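Local structure of glucan-binding protein C, GbpC (Streptococcus mutans UA159, 5UQZ) at residues A[149-154]-A[202-207]. The protein probably mediates streptococcal adherence, both sucrose-dependent and sucrose-independent, as a calcium-binding, glucan-binding cell-wall protein, through a domain of beta-supersandwich fold. Sequence-based numbering, arbitrary orientation.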
ATOM      1  N   ILE A 149       7.497 -21.643   8.519  1.00  6.86           N
ATOM      2  CA  ILE A 149       7.689 -20.566   9.484  1.00  6.95           C
ATOM      3  C   ILE A 149       6.729 -20.757  10.642  1.00  7.18           C
ATOM      4  O   ILE A 149       5.522 -20.917  10.429  1.00  7.73           O
ATOM      5  CB  ILE A 149       7.504 -19.213   8.787  1.00  6.87           C
ATOM      6  CG1 ILE A 149       8.693 -18.989   7.816  1.00  7.65           C
ATOM      7  CG2 ILE A 149       7.430 -18.095   9.818  1.00  7.71           C
ATOM      8  CD1 ILE A 149       8.467 -17.844   6.795  1.00  8.60           C
ATOM      9  N   SER A 150       7.270 -20.736  11.871  1.00  7.07           N
ATOM     10  CA  SER A 150       6.473 -20.981  13.075  1.00  6.98           C
ATOM     11  C   SER A 150       6.107 -19.708  13.809  1.00  7.06           C
ATOM     12  O   SER A 150       5.189 -19.742  14.647  1.00  7.81           O
ATOM     13  CB  SER A 150       7.265 -21.856  14.041  1.00  8.47           C
ATOM     14  OG  SER A 150       8.416 -21.135  14.511  1.00  9.06           O
ATOM     15  N   LYS A 151       6.791 -18.615  13.542  1.00  6.35           N
ATOM     16  CA  LYS A 151       6.689 -17.412  14.351  1.00  6.35           C
ATOM     17  C   LYS A 151       7.370 -16.315  13.570  1.00  6.25           C
ATOM     18  O   LYS A 151       8.297 -16.592  12.787  1.00  6.63           O
ATOM     19  CB  LYS A 151       7.438 -17.678  15.700  1.00  8.61           C
ATOM     20  CG  LYS A 151       7.523 -16.511  16.641  1.00 11.15           C
ATOM     21  CD  LYS A 151       8.075 -16.950  17.984  1.00 13.66           C
ATOM     22  CE  LYS A 151       9.508 -17.375  17.970  1.00 18.57           C
ATOM     23  NZ  LYS A 151       9.967 -17.665  19.392  1.00 24.92           N
ATOM     24  N   VAL A 152       6.943 -15.082  13.793  1.00  6.38           N
ATOM     25  CA  VAL A 152       7.562 -13.913  13.194  1.00  6.56           C
ATOM     26  C   VAL A 152       7.762 -12.914  14.323  1.00  6.22           C
ATOM     27  O   VAL A 152       6.852 -12.709  15.124  1.00  7.62           O
ATOM     28  CB  VAL A 152       6.681 -13.274  12.078  1.00  7.47           C
ATOM     29  CG1 VAL A 152       7.419 -12.159  11.368  1.00  8.93           C
ATOM     30  CG2 VAL A 152       6.221 -14.361  11.067  1.00  8.47           C
ATOM     31  N   LYS A 153       8.917 -12.246  14.350  1.00  6.24           N
ATOM     32  CA  LYS A 153       9.104 -11.109  15.238  1.00  6.44           C
ATOM     33  C   LYS A 153       9.309  -9.865  14.390  1.00  6.00           C
ATOM     34  O   LYS A 153      10.119  -9.893  13.457  1.00  7.41           O
ATOM     35  CB  LYS A 153      10.282 -11.308  16.201  1.00  8.71           C
ATOM     36  CG  LYS A 153      10.461 -10.139  17.168  1.00 11.61           C
ATOM     37  CD  LYS A 153      11.376 -10.487  18.348  1.00 17.73           C
ATOM     38  CE  LYS A 153      12.796 -10.732  17.990  1.00 25.83           C
ATOM     39  NZ  LYS A 153      13.585 -10.763  19.274  1.00 34.66           N
ATOM     40  N   ILE A 154       8.570  -8.804  14.706  1.00  6.45           N
ATOM     41  CA  ILE A 154       8.778  -7.525  14.041  1.00  6.48           C
ATOM     42  C   ILE A 154       9.015  -6.484  15.102  1.00  7.10           C
ATOM     43  O   ILE A 154       8.176  -6.289  15.999  1.00  7.14           O
ATOM     44  CB  ILE A 154       7.604  -7.138  13.106  1.00  6.88           C
ATOM     45  CG1 ILE A 154       7.287  -8.287  12.151  1.00  7.69           C
ATOM     46  CG2 ILE A 154       7.992  -5.842  12.352  1.00  8.13           C
ATOM     47  CD1 ILE A 154       6.174  -7.979  11.146  1.00  8.94           C
ATOM     48  N   ILE A 202      12.014 -10.775  11.640  1.00  6.15           N
ATOM     49  CA  ILE A 202      12.759 -12.017  11.805  1.00  6.60           C
ATOM     50  C   ILE A 202      11.752 -13.164  11.679  1.00  6.09           C
ATOM     51  O   ILE A 202      10.699 -13.155  12.330  1.00  6.82           O
ATOM     52  CB  ILE A 202      13.463 -12.080  13.178  1.00  8.03           C
ATOM     53  CG1 ILE A 202      14.503 -10.955  13.315  1.00 11.23           C
ATOM     54  CG2 ILE A 202      14.150 -13.431  13.339  1.00 10.22           C
ATOM     55  CD1 ILE A 202      15.104 -10.878  14.674  1.00 15.02           C
ATOM     56  N   PHE A 203      12.073 -14.132  10.818  1.00  5.74           N
ATOM     57  CA  PHE A 203      11.266 -15.335  10.662  1.00  6.15           C
ATOM     58  C   PHE A 203      11.919 -16.470  11.441  1.00  5.93           C
ATOM     59  O   PHE A 203      13.136 -16.589  11.459  1.00  7.27           O
ATOM     60  CB  PHE A 203      11.184 -15.724   9.179  1.00  6.61           C
ATOM     61  CG  PHE A 203      10.601 -14.635   8.298  1.00  6.17           C
ATOM     62  CD1 PHE A 203       9.219 -14.379   8.305  1.00  7.24           C
ATOM     63  CD2 PHE A 203      11.410 -13.874   7.469  1.00  8.58           C
ATOM     64  CE1 PHE A 203       8.663 -13.425   7.478  1.00  7.80           C
ATOM     65  CE2 PHE A 203      10.849 -12.935   6.626  1.00  9.09           C
ATOM     66  CZ  PHE A 203       9.493 -12.698   6.617  1.00  8.02           C
ATOM     67  N   TYR A 204      11.103 -17.366  12.010  1.00  6.09           N
ATOM     68  CA  TYR A 204      11.623 -18.489  12.782  1.00  6.54           C
ATOM     69  C   TYR A 204      11.143 -19.802  12.168  1.00  6.27           C
ATOM     70  O   TYR A 204      10.003 -19.893  11.679  1.00  7.38           O
ATOM     71  CB  TYR A 204      11.120 -18.451  14.259  1.00  6.93           C
ATOM     72  CG  TYR A 204      11.575 -17.236  15.002  1.00  7.20           C
ATOM     73  CD1 TYR A 204      10.953 -16.004  14.847  1.00  8.76           C
ATOM     74  CD2 TYR A 204      12.624 -17.326  15.921  1.00  8.87           C
ATOM     75  CE1 TYR A 204      11.379 -14.891  15.548  1.00  9.31           C
ATOM     76  CE2 TYR A 204      13.026 -16.203  16.656  1.00  9.80           C
ATOM     77  CZ  TYR A 204      12.395 -14.994  16.449  1.00 10.27           C
ATOM     78  OH  TYR A 204      12.752 -13.874  17.163  1.00 13.44           O
ATOM     79  N   ASP A 205      12.027 -20.813  12.207  1.00  6.91           N
ATOM     80  CA  ASP A 205      11.710 -22.139  11.729  1.00  7.25           C
ATOM     81  C   ASP A 205      10.947 -22.946  12.789  1.00  7.30           C
ATOM     82  O   ASP A 205      10.627 -22.458  13.874  1.00  8.04           O
ATOM     83  CB  ASP A 205      12.965 -22.833  11.215  1.00  7.67           C
ATOM     84  CG  ASP A 205      13.966 -23.192  12.295  1.00  9.75           C
ATOM     85  OD1 ASP A 205      13.629 -23.272  13.500  1.00  9.70           O
ATOM     86  OD2 ASP A 205      15.159 -23.418  11.953  1.00 13.30           O
ATOM     87  N   GLU A 206      10.631 -24.201  12.455  1.00  8.72           N
ATOM     88  CA  GLU A 206       9.775 -24.985  13.346  1.00  9.41           C
ATOM     89  C   GLU A 206      10.479 -25.365  14.621  1.00  9.36           C
ATOM     90  O   GLU A 206       9.819 -25.682  15.618  1.00 10.77           O
ATOM     91  CB  GLU A 206       9.165 -26.191  12.628  1.00 11.70           C
ATOM     92  CG  GLU A 206       8.088 -25.776  11.550  1.00 13.08           C
ATOM     93  CD  GLU A 206       6.837 -25.068  12.152  1.00 15.89           C
ATOM     94  OE1 GLU A 206       6.351 -25.485  13.213  1.00 23.13           O
ATOM     95  OE2 GLU A 206       6.327 -24.112  11.535  1.00 19.44           O
ATOM     96  N   ASN A 207      11.803 -25.321  14.630  1.00  8.83           N
ATOM     97  CA  ASN A 207      12.544 -25.575  15.862  1.00 11.10           C
ATOM     98  C   ASN A 207      12.759 -24.308  16.678  1.00 10.33           C
ATOM     99  O   ASN A 207      13.388 -24.366  17.734  1.00 12.86           O
ATOM    100  CB  ASN A 207      13.875 -26.260  15.527  1.00 13.84           C
ATOM    101  CG  ASN A 207      13.696 -27.700  15.021  1.00 13.10           C
ATOM    102  OD1 ASN A 207      12.627 -28.306  15.185  1.00 15.73           O
ATOM    103  ND2 ASN A 207      14.715 -28.238  14.382  1.00 21.19           N
TER
HETATM  104  O   HOH W   1      10.929 -14.512  19.623  1.00 38.68           O
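Lys151 lays its aliphatic end over the Tyr204 ring: CE sits 3.6 Å from the ring centroid, a CH-pi contact over the centre of one face. The bend at chi3 (68°) turns the chain back over the ring, and NZ, 15° off the ring normal, adds a cation-pi interaction. A water hydrogen-bonded to Tyr204 OH, and weakly to Lys151 NZ, links the two polar ends. Lys153 CB lies at the ring edge, near its plane, and Lys153 CE reaches Tyr204 OH at 3.2 Å. The other side of the sheet is apolar: Ile149 CD1 meets Phe203 CD1 at 3.9 Å, with Val152 CG2 close to the same CD1 atom. Antiparallel pairing joins the strands between the two faces, most regularly at Lys153 N to Ile202 O and Ile202 N to Lys153 O, each 2.8 Å. Ser150 grips the 204-205 backbone twice, its N bonded to Tyr204 O and its OG to Asp205 O (2.7 Å), the hydroxyl standing above that carbonyl plane. The Asp205 carboxylate bonds Asn209 N through OD1, and more weakly Asn207 N. Phe66 packs edge-to-face on Phe203. Strand 151-160 lies between strands 132-137 and 194-204 in the supersandwich's large antiparallel sheet, away from the calcium site.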